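Local coordinates for protein uronate isomerase (Bacillus halodurans C-125, PDB 3HK9) that probably catalyses the reversible isomerisation of D-glucuronate to D-fructuronate, in an active site that here holds a zinc ion and the open-chain sugar acid, at residues 254-259 / 295-300; 126-131 / 357-362; 144-149 / 167-172. All blocks are in the same frame, centred on the assembly; numbering follows the deposited sequence.

Interaction 1: 254-259 / 295-300. With REL (D-glucuronic acid), chain M.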
loop_
_atom_site.group_PDB
_atom_site.type_symbol
_atom_site.label_atom_id
_atom_site.label_comp_id
_atom_site.label_asym_id
_atom_site.label_seq_id
_atom_site.Cartn_x
_atom_site.Cartn_y
_atom_site.Cartn_z
ATOM N N PRO A 254 11.012 -9.150 72.406
ATOM C CA PRO A 254 10.403 -9.911 71.314
ATOM C C PRO A 254 11.334 -10.957 70.703
ATOM O O PRO A 254 12.557 -10.840 70.767
ATOM C CB PRO A 254 9.997 -8.823 70.318
ATOM C CG PRO A 254 10.987 -7.728 70.580
ATOM C CD PRO A 254 11.088 -7.717 72.074
ATOM N N PHE A 255 10.730 -11.985 70.119
ATOM C CA PHE A 255 11.464 -13.072 69.485
ATOM C C PHE A 255 11.294 -12.927 67.980
ATOM O O PHE A 255 10.178 -13.000 67.471
ATOM C CB PHE A 255 10.907 -14.414 69.980
ATOM C CG PHE A 255 11.567 -15.624 69.369
ATOM C CD1 PHE A 255 12.933 -15.639 69.106
ATOM C CD2 PHE A 255 10.826 -16.771 69.102
ATOM C CE1 PHE A 255 13.556 -16.784 68.586
ATOM C CE2 PHE A 255 11.436 -17.921 68.582
ATOM C CZ PHE A 255 12.801 -17.927 68.324
ATOM N N ALA A 256 12.399 -12.695 67.274
ATOM C CA ALA A 256 12.372 -12.529 65.824
ATOM C C ALA A 256 12.645 -13.845 65.108
ATOM O O ALA A 256 13.659 -14.490 65.360
ATOM C CB ALA A 256 13.401 -11.489 65.398
ATOM N N MET A 257 11.740 -14.236 64.214
ATOM C CA MET A 257 11.890 -15.475 63.453
ATOM C C MET A 257 11.895 -15.161 61.974
ATOM O O MET A 257 10.933 -14.598 61.451
ATOM C CB MET A 257 10.743 -16.448 63.750
ATOM C CG MET A 257 10.632 -16.881 65.206
ATOM S SD MET A 257 9.313 -18.097 65.472
ATOM C CE MET A 257 7.866 -17.050 65.394
ATOM N N MET A 258 12.982 -15.514 61.299
ATOM C CA MET A 258 13.090 -15.270 59.867
ATOM C C MET A 258 13.009 -16.662 59.249
ATOM O O MET A 258 13.980 -17.429 59.254
ATOM C CB MET A 258 14.413 -14.572 59.576
ATOM C CG MET A 258 14.713 -13.482 60.598
ATOM S SD MET A 258 15.623 -12.099 59.908
ATOM C CE MET A 258 17.258 -12.720 59.985
ATOM N N ILE A 259 11.832 -16.970 58.708
ATOM C CA ILE A 259 11.535 -18.297 58.184
ATOM C C ILE A 259 11.569 -18.581 56.692
ATOM O O ILE A 259 11.085 -17.790 55.881
ATOM C CB ILE A 259 10.153 -18.733 58.703
ATOM C CG1 ILE A 259 10.095 -18.518 60.220
ATOM C CG2 ILE A 259 9.887 -20.181 58.333
ATOM C CD1 ILE A 259 8.707 -18.672 60.836
ATOM N N LYS A 295 6.053 -11.603 72.476
ATOM C CA LYS A 295 5.942 -10.812 71.256
ATOM C C LYS A 295 6.789 -11.450 70.168
ATOM O O LYS A 295 7.894 -11.923 70.430
ATOM C CB LYS A 295 6.396 -9.377 71.517
ATOM C CG LYS A 295 5.472 -8.606 72.457
ATOM C CD LYS A 295 6.059 -7.246 72.817
ATOM C CE LYS A 295 7.382 -7.395 73.565
ATOM N NZ LYS A 295 8.000 -6.085 73.942
ATOM N N PHE A 296 6.271 -11.460 68.944
ATOM C CA PHE A 296 6.983 -12.081 67.835
ATOM C C PHE A 296 7.164 -11.187 66.614
ATOM O O PHE A 296 6.211 -10.577 66.129
ATOM C CB PHE A 296 6.245 -13.357 67.407
ATOM C CG PHE A 296 6.120 -14.400 68.503
ATOM C CD1 PHE A 296 7.027 -15.456 68.588
ATOM C CD2 PHE A 296 5.082 -14.334 69.432
ATOM C CE1 PHE A 296 6.902 -16.437 69.582
ATOM C CE2 PHE A 296 4.946 -15.309 70.431
ATOM C CZ PHE A 296 5.859 -16.362 70.503
ATOM N N LEU A 297 8.402 -11.100 66.134
ATOM C CA LEU A 297 8.719 -10.350 64.926
ATOM C C LEU A 297 8.931 -11.440 63.872
ATOM O O LEU A 297 9.745 -12.341 64.061
ATOM C CB LEU A 297 9.997 -9.530 65.104
ATOM C CG LEU A 297 9.839 -8.212 65.872
ATOM C CD1 LEU A 297 11.199 -7.737 66.377
ATOM C CD2 LEU A 297 9.191 -7.173 64.968
ATOM N N VAL A 298 8.193 -11.378 62.774
ATOM C CA VAL A 298 8.332 -12.404 61.756
ATOM C C VAL A 298 8.449 -11.855 60.349
ATOM O O VAL A 298 7.827 -10.850 60.002
ATOM C CB VAL A 298 7.134 -13.404 61.804
ATOM C CG1 VAL A 298 7.272 -14.458 60.701
ATOM C CG2 VAL A 298 7.074 -14.086 63.164
ATOM N N THR A 299 9.283 -12.522 59.557
ATOM C CA THR A 299 9.489 -12.194 58.157
ATOM C C THR A 299 9.719 -13.565 57.536
ATOM O O THR A 299 10.323 -14.435 58.163
ATOM C CB THR A 299 10.724 -11.274 57.943
ATOM O OG1 THR A 299 10.674 -10.713 56.623
ATOM C CG2 THR A 299 12.032 -12.051 58.102
ATOM N N MET A 300 9.217 -13.788 56.327
ATOM C CA MET A 300 9.399 -15.089 55.702
ATOM C C MET A 300 10.070 -14.962 54.339
ATOM O O MET A 300 9.963 -13.932 53.677
ATOM C CB MET A 300 8.047 -15.809 55.622
ATOM C CG MET A 300 7.409 -15.993 57.010
ATOM S SD MET A 300 5.873 -16.942 57.028
ATOM C CE MET A 300 6.550 -18.642 57.169
HETATM O O6A REL M . 19.694 -14.868 58.260
HETATM C C6 REL M . 19.914 -13.675 57.897
HETATM O O6B REL M . 20.045 -12.702 58.660
HETATM C C5 REL M . 20.013 -13.440 56.388
HETATM O O5 REL M . 19.499 -12.132 56.107
HETATM C C4 REL M . 21.471 -13.532 55.848
HETATM O O4 REL M . 21.930 -14.872 56.127
HETATM C C3 REL M . 21.625 -13.260 54.324
HETATM O O3 REL M . 22.939 -13.619 53.848
HETATM C C2 REL M . 21.336 -11.777 53.995
HETATM O O2 REL M . 22.528 -11.036 53.773
HETATM C C1 REL M . 20.412 -11.663 52.775
HETATM O O1 REL M . 19.629 -10.717 52.649
#
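Phe255 and Phe296 start two neighbouring parallel strands, 255-259 and 296-300, whose axes lie 13° apart. Five backbone hydrogen bonds join the segments. Donor and acceptor alternate between them, from Phe255 N on Lys295 O to Ile259 N on Thr299 O. Met257 N to Leu297 O is the shortest at 2.8 Å, and Thr299 N to Met257 O the longest at 3.3 Å.

The apolar contacts fall on two faces. On one, Phe296 CE1 meets the edge of the Phe255 ring, 4.0 Å from CD2. Met257 CG lies over a face of that same ring, toward its rim. The Met257 chain then bends at chi3 (-76°). This puts its CE 3.7 Å from Phe296 CD1, with Val298 CG2 also beside it. Further along, Met300 CE rests against Ile259 CG2 at 3.9 Å. Helices 235-250 and 282-290 pack on this face.

The other face carries Ala256, Met258, Leu297 and Thr299. Thr299 CG2 packs 3.8 Å from Met258 CB, while Thr299 OG1 is hydrogen-bonded to Phe322 O.

The ligand contact comes from Met258, whose CE makes a close packing contact, 3.1 Å, with O6B of D-glucuronic acid. Met258 also touches His26, a zinc ligand. Adjacent parallel strands with helices outside and an active site at their C-terminal ends are typical of the (beta/alpha)8 barrel of the amidohydrolase superfamily.

Interaction 2: 126-131 / 357-362. With REL (D-glucuronic acid), chain M.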
loop_
_atom_site.group_PDB
_atom_site.type_symbol
_atom_site.label_atom_id
_atom_site.label_comp_id
_atom_site.label_asym_id
_atom_site.label_seq_id
_atom_site.Cartn_x
_atom_site.Cartn_y
_atom_site.Cartn_z
ATOM N N GLU A 126 34.152 8.335 59.366
ATOM C CA GLU A 126 33.700 9.384 58.462
ATOM C C GLU A 126 32.677 8.866 57.456
ATOM O O GLU A 126 31.717 9.560 57.126
ATOM C CB GLU A 126 34.887 9.990 57.714
ATOM C CG GLU A 126 35.883 10.698 58.613
ATOM C CD GLU A 126 36.996 11.362 57.831
ATOM O OE1 GLU A 126 37.689 10.661 57.066
ATOM O OE2 GLU A 126 37.176 12.588 57.983
ATOM N N GLN A 127 32.890 7.647 56.963
ATOM C CA GLN A 127 31.974 7.059 55.994
ATOM C C GLN A 127 30.638 6.746 56.662
ATOM O O GLN A 127 29.586 6.876 56.040
ATOM C CB GLN A 127 32.572 5.790 55.385
ATOM C CG GLN A 127 31.769 5.202 54.217
ATOM C CD GLN A 127 31.641 6.151 53.028
ATOM O OE1 GLN A 127 31.206 5.752 51.946
ATOM N NE2 GLN A 127 32.013 7.408 53.227
ATOM N N VAL A 128 30.686 6.337 57.928
ATOM C CA VAL A 128 29.468 6.038 58.671
ATOM C C VAL A 128 28.642 7.315 58.757
ATOM O O VAL A 128 27.445 7.309 58.471
ATOM C CB VAL A 128 29.773 5.535 60.100
ATOM C CG1 VAL A 128 28.497 5.504 60.927
ATOM C CG2 VAL A 128 30.380 4.141 60.039
ATOM N N ASP A 129 29.293 8.405 59.149
ATOM C CA ASP A 129 28.632 9.701 59.261
ATOM C C ASP A 129 28.004 10.100 57.933
ATOM O O ASP A 129 26.838 10.484 57.877
ATOM C CB ASP A 129 29.640 10.766 59.701
ATOM C CG ASP A 129 29.829 10.800 61.204
ATOM O OD1 ASP A 129 30.051 9.733 61.810
ATOM O OD2 ASP A 129 29.752 11.901 61.781
ATOM N N THR A 130 28.785 10.002 56.864
ATOM C CA THR A 130 28.306 10.340 55.528
ATOM C C THR A 130 27.070 9.519 55.145
ATOM O O THR A 130 26.030 10.079 54.806
ATOM C CB THR A 130 29.402 10.084 54.467
ATOM O OG1 THR A 130 30.547 10.897 54.753
ATOM C CG2 THR A 130 28.883 10.402 53.069
ATOM N N VAL A 131 27.191 8.196 55.214
ATOM C CA VAL A 131 26.109 7.278 54.844
ATOM C C VAL A 131 24.804 7.430 55.623
ATOM O O VAL A 131 23.730 7.491 55.021
ATOM C CB VAL A 131 26.571 5.801 54.946
ATOM C CG1 VAL A 131 25.372 4.856 54.790
ATOM C CG2 VAL A 131 27.604 5.509 53.861
ATOM N N ARG A 357 24.872 -5.515 54.471
ATOM C CA ARG A 357 26.067 -6.269 54.831
ATOM C C ARG A 357 27.246 -5.330 54.595
ATOM O O ARG A 357 28.319 -5.494 55.171
ATOM C CB ARG A 357 26.208 -7.519 53.958
ATOM C CG ARG A 357 25.408 -8.721 54.452
ATOM C CD ARG A 357 25.612 -9.923 53.552
ATOM N NE ARG A 357 25.092 -11.157 54.139
ATOM C CZ ARG A 357 25.663 -11.806 55.149
ATOM N NH1 ARG A 357 26.781 -11.342 55.692
ATOM N NH2 ARG A 357 25.120 -12.921 55.619
ATOM N N VAL A 358 27.022 -4.343 53.735
ATOM C CA VAL A 358 28.028 -3.342 53.412
ATOM C C VAL A 358 27.392 -1.977 53.666
ATOM O O VAL A 358 26.319 -1.677 53.143
ATOM C CB VAL A 358 28.470 -3.438 51.935
ATOM C CG1 VAL A 358 29.570 -2.416 51.648
ATOM C CG2 VAL A 358 28.960 -4.850 51.629
ATOM N N LEU A 359 28.069 -1.168 54.479
ATOM C CA LEU A 359 27.623 0.166 54.868
ATOM C C LEU A 359 26.883 1.008 53.822
ATOM O O LEU A 359 25.748 1.415 54.050
ATOM C CB LEU A 359 28.819 0.966 55.398
ATOM C CG LEU A 359 28.526 2.381 55.907
ATOM C CD1 LEU A 359 27.482 2.345 57.023
ATOM C CD2 LEU A 359 29.826 2.992 56.409
ATOM N N GLU A 360 27.530 1.283 52.695
ATOM C CA GLU A 360 26.930 2.088 51.632
ATOM C C GLU A 360 25.568 1.582 51.155
ATOM O O GLU A 360 24.775 2.351 50.605
ATOM C CB GLU A 360 27.855 2.157 50.413
ATOM C CG GLU A 360 29.117 2.981 50.589
ATOM C CD GLU A 360 30.130 2.323 51.506
ATOM O OE1 GLU A 360 30.102 1.081 51.641
ATOM O OE2 GLU A 360 30.965 3.056 52.077
ATOM N N GLN A 361 25.303 0.292 51.346
ATOM C CA GLN A 361 24.037 -0.287 50.907
ATOM C C GLN A 361 22.821 0.404 51.523
ATOM O O GLN A 361 21.747 0.406 50.927
ATOM C CB GLN A 361 24.002 -1.793 51.212
ATOM C CG GLN A 361 25.122 -2.563 50.532
ATOM C CD GLN A 361 25.018 -4.060 50.721
ATOM O OE1 GLN A 361 24.544 -4.534 51.750
ATOM N NE2 GLN A 361 25.477 -4.817 49.728
ATOM N N LEU A 362 22.981 0.987 52.709
ATOM C CA LEU A 362 21.873 1.683 53.359
ATOM C C LEU A 362 21.282 2.728 52.422
ATOM O O LEU A 362 20.107 3.066 52.522
ATOM C CB LEU A 362 22.337 2.381 54.640
ATOM C CG LEU A 362 22.749 1.474 55.799
ATOM C CD1 LEU A 362 23.128 2.325 57.001
ATOM C CD2 LEU A 362 21.603 0.548 56.150
HETATM O O6A REL M . 19.694 -14.868 58.260
HETATM C C6 REL M . 19.914 -13.675 57.897
HETATM O O6B REL M . 20.045 -12.702 58.660
HETATM C C5 REL M . 20.013 -13.440 56.388
HETATM O O5 REL M . 19.499 -12.132 56.107
HETATM C C4 REL M . 21.471 -13.532 55.848
HETATM O O4 REL M . 21.930 -14.872 56.127
HETATM C C3 REL M . 21.625 -13.260 54.324
HETATM O O3 REL M . 22.939 -13.619 53.848
HETATM C C2 REL M . 21.336 -11.777 53.995
HETATM O O2 REL M . 22.528 -11.036 53.773
HETATM C C1 REL M . 20.412 -11.663 52.775
HETATM O O1 REL M . 19.629 -10.717 52.649
#
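Gln361 OE1 is gripped by two backbone N-H groups of its own segment. Arg357 N donates to Gln361 OE1 at 2.9 Å. Val358 N donates to Gln361 OE1 at 3.2 Å, from well above the amide plane and on the same face as the first donor. These bonds fix the amide of Gln361 and tie it back to the backbone of Arg357 and Val358, at the entry to the type I turn Val358 to Gln361.

From there the Arg357 side chain runs extended from CG to NE to D-glucuronic acid. Its NE reaches ligand O2 at 2.6 Å, though the bond is bent (134° at the hydrogen). Its NH2 reaches ligand O3 at 2.9 Å and more directly (158°). O3 lies in the guanidinium plane, at its edge.

Within the turn, Leu359 packs on helix 124-134. Its CG is anti to the backbone N (chi1 -178°), which carries CG, and with it the methyls, to the helix. Leu359 CD2 lies 3.7 Å from Gln127 CG and 3.8 Å from Val128 CG2. Val131 and Leu359 lie alongside and point in opposite directions, with Val131 CG2 3.8 Å from Leu359 CG. The other methyl, Val131 CG1, touches Leu362 CB at 3.9 Å. Beside them, Glu360 OE1 accepts from Asp41 N.

The chemistry is thus divided: buried branched side chains fasten the turn to the helix, while polar bonds shape its start and hold the sugar hydroxyls through Arg357.

Interaction 3: 144-149 / 167-172. With REL (D-glucuronic acid), chain M.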
loop_
_atom_site.group_PDB
_atom_site.type_symbol
_atom_site.label_atom_id
_atom_site.label_comp_id
_atom_site.label_asym_id
_atom_site.label_seq_id
_atom_site.Cartn_x
_atom_site.Cartn_y
_atom_site.Cartn_z
ATOM N N ASN A 144 24.045 -9.660 66.153
ATOM C CA ASN A 144 25.189 -10.029 66.983
ATOM C C ASN A 144 25.178 -11.486 67.409
ATOM O O ASN A 144 24.405 -11.892 68.271
ATOM C CB ASN A 144 25.251 -9.118 68.207
ATOM C CG ASN A 144 25.224 -7.655 67.827
ATOM O OD1 ASN A 144 24.192 -6.994 67.925
ATOM N ND2 ASN A 144 26.360 -7.145 67.361
ATOM N N ASP A 145 26.058 -12.257 66.785
ATOM C CA ASP A 145 26.182 -13.685 67.042
ATOM C C ASP A 145 27.311 -14.013 68.029
ATOM O O ASP A 145 28.489 -13.970 67.676
ATOM C CB ASP A 145 26.410 -14.399 65.707
ATOM C CG ASP A 145 26.617 -15.884 65.862
ATOM O OD1 ASP A 145 26.215 -16.435 66.905
ATOM O OD2 ASP A 145 27.173 -16.499 64.923
ATOM N N PRO A 146 26.957 -14.341 69.285
ATOM C CA PRO A 146 27.937 -14.677 70.325
ATOM C C PRO A 146 28.692 -15.982 70.047
ATOM O O PRO A 146 29.691 -16.290 70.699
ATOM C CB PRO A 146 27.078 -14.765 71.582
ATOM C CG PRO A 146 25.778 -15.296 71.045
ATOM C CD PRO A 146 25.583 -14.448 69.810
ATOM N N PHE A 147 28.209 -16.750 69.079
ATOM C CA PHE A 147 28.845 -18.007 68.732
ATOM C C PHE A 147 29.999 -17.812 67.750
ATOM O O PHE A 147 30.773 -18.737 67.502
ATOM C CB PHE A 147 27.793 -18.981 68.197
ATOM C CG PHE A 147 26.798 -19.402 69.240
ATOM C CD1 PHE A 147 27.156 -20.310 70.229
ATOM C CD2 PHE A 147 25.533 -18.824 69.289
ATOM C CE1 PHE A 147 26.274 -20.637 71.257
ATOM C CE2 PHE A 147 24.639 -19.142 70.316
ATOM C CZ PHE A 147 25.013 -20.050 71.303
ATOM N N ASP A 148 30.113 -16.609 67.192
ATOM C CA ASP A 148 31.219 -16.300 66.291
ATOM C C ASP A 148 32.358 -15.835 67.198
ATOM O O ASP A 148 32.171 -14.940 68.031
ATOM C CB ASP A 148 30.864 -15.173 65.326
ATOM C CG ASP A 148 32.020 -14.815 64.406
ATOM O OD1 ASP A 148 32.348 -15.618 63.509
ATOM O OD2 ASP A 148 32.615 -13.733 64.586
ATOM N N ASP A 149 33.530 -16.438 67.037
ATOM C CA ASP A 149 34.678 -16.096 67.868
ATOM C C ASP A 149 35.075 -14.627 67.799
ATOM O O ASP A 149 35.349 -14.004 68.827
ATOM C CB ASP A 149 35.876 -16.982 67.503
ATOM C CG ASP A 149 35.606 -18.457 67.750
ATOM O OD1 ASP A 149 34.931 -18.779 68.750
ATOM O OD2 ASP A 149 36.075 -19.293 66.953
ATOM N N ALA A 167 21.889 -3.654 69.455
ATOM C CA ALA A 167 22.162 -5.083 69.394
ATOM C C ALA A 167 20.946 -5.980 69.258
ATOM O O ALA A 167 19.844 -5.661 69.725
ATOM C CB ALA A 167 22.962 -5.508 70.625
ATOM N N ALA A 168 21.174 -7.117 68.612
ATOM C CA ALA A 168 20.154 -8.137 68.416
ATOM C C ALA A 168 20.876 -9.463 68.641
ATOM O O ALA A 168 21.833 -9.789 67.929
ATOM C CB ALA A 168 19.587 -8.066 67.004
ATOM N N LEU A 169 20.420 -10.219 69.635
ATOM C CA LEU A 169 21.033 -11.501 69.975
ATOM C C LEU A 169 20.626 -12.645 69.047
ATOM O O LEU A 169 19.581 -13.273 69.229
ATOM C CB LEU A 169 20.709 -11.853 71.433
ATOM C CG LEU A 169 21.169 -13.218 71.951
ATOM C CD1 LEU A 169 22.655 -13.413 71.686
ATOM C CD2 LEU A 169 20.864 -13.313 73.435
ATOM N N ARG A 170 21.478 -12.911 68.061
ATOM C CA ARG A 170 21.251 -13.966 67.077
ATOM C C ARG A 170 21.603 -15.329 67.699
ATOM O O ARG A 170 22.692 -15.503 68.248
ATOM C CB ARG A 170 22.107 -13.672 65.843
ATOM C CG ARG A 170 21.757 -14.484 64.616
ATOM C CD ARG A 170 20.271 -14.385 64.249
ATOM N NE ARG A 170 20.014 -15.219 63.084
ATOM C CZ ARG A 170 20.085 -14.804 61.825
ATOM N NH1 ARG A 170 20.384 -13.541 61.544
ATOM N NH2 ARG A 170 19.914 -15.673 60.837
ATOM N N LEU A 171 20.689 -16.297 67.599
ATOM C CA LEU A 171 20.899 -17.611 68.219
ATOM C C LEU A 171 20.842 -18.872 67.345
ATOM O O LEU A 171 20.620 -19.970 67.866
ATOM C CB LEU A 171 19.893 -17.767 69.369
ATOM C CG LEU A 171 19.881 -16.639 70.414
ATOM C CD1 LEU A 171 18.632 -16.709 71.289
ATOM C CD2 LEU A 171 21.132 -16.738 71.257
ATOM N N ASP A 172 21.061 -18.740 66.039
ATOM C CA ASP A 172 21.003 -19.897 65.136
ATOM C C ASP A 172 21.746 -21.152 65.621
ATOM O O ASP A 172 21.199 -22.261 65.570
ATOM C CB ASP A 172 21.502 -19.500 63.733
ATOM C CG ASP A 172 20.584 -18.479 63.052
ATOM O OD1 ASP A 172 19.852 -17.773 63.771
ATOM O OD2 ASP A 172 20.600 -18.371 61.807
HETATM O O6A REL M . 19.694 -14.868 58.260
HETATM C C6 REL M . 19.914 -13.675 57.897
HETATM O O6B REL M . 20.045 -12.702 58.660
HETATM C C5 REL M . 20.013 -13.440 56.388
HETATM O O5 REL M . 19.499 -12.132 56.107
HETATM C C4 REL M . 21.471 -13.532 55.848
HETATM O O4 REL M . 21.930 -14.872 56.127
HETATM C C3 REL M . 21.625 -13.260 54.324
HETATM O O3 REL M . 22.939 -13.619 53.848
HETATM C C2 REL M . 21.336 -11.777 53.995
HETATM O O2 REL M . 22.528 -11.036 53.773
HETATM C C1 REL M . 20.412 -11.663 52.775
HETATM O O1 REL M . 19.629 -10.717 52.649
#
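Ala167 sets its CA and CB against the side-chain oxygen of Asn144. The next residue, Ala168, is held at both ends of its backbone. Ala168 N donates to Asn144 OD1 at 3.1 Å, in the amide plane and on a lone pair. Ala168 O accepts from Asn144 N at 2.8 Å. Asn144 can serve both because its CG lies beside its own backbone N (chi1 -53°).

Leu169 turns its CD1 onto the proline ring, 3.6 Å from Pro146 CD. Arg170 N then donates to Asn144 O at 3.1 Å, from above the carbonyl plane. Beyond CB the Arg170 side chain leaves the loop for the ligand. Its NH1 bonds O6B of D-glucuronic acid at 3.0 Å and its NH2 bonds O6A at 2.7 Å, both nearly straight. Asp172 braces the guanidinium side-on in a salt bridge, with Arg170 NE 2.6 Å from Asp172 OD1 and NH2 on OD2. A methionine in place of Arg170 would probably leave the ligand carboxylate without this charged partner and Asp172 without its charged mate.

Leu171 brings CD2 to the edge of the Phe147 ring, 4.4 Å from CE2. An Asx turn, Asp145 OD1 to Phe147 N, shapes the loop there. Asp172 opens helix 172-176, and its OD2 also bonds Ser223 OG.

A short barrel strand, bridged to the loop, thus carries an arginine that holds the ligand carboxylate in the active site. Strand 169-170 pairs in parallel with strand 220-224 on its other side. Helix 198-215 packs on Asn144, Pro146 and Leu171, and helix 178-187 meets Phe147.

How the interactions relate
All three interactions reach the same D-glucuronic acid. Interactions 1 and 3 meet at its carboxylate end, where Met258 CE packs 3.6 Å from Arg170 NH1; their centres are about 16 Å apart. They also share a sheet, strand 220-224 lying between 169-170 and 255-262. Interaction 2 grips the sugar hydroxyls O2 and O3 instead. Its centre is about 26 Å from that of interaction 1 and about 22 Å from that of interaction 3, and it touches neither. Along the chain, 126-131 / 357-362 closes a loop that contains both others. His49, Tyr50 and Trp325 add further bonds to the ligand. The zinc ion is about 4 Å from the Met258 side chain.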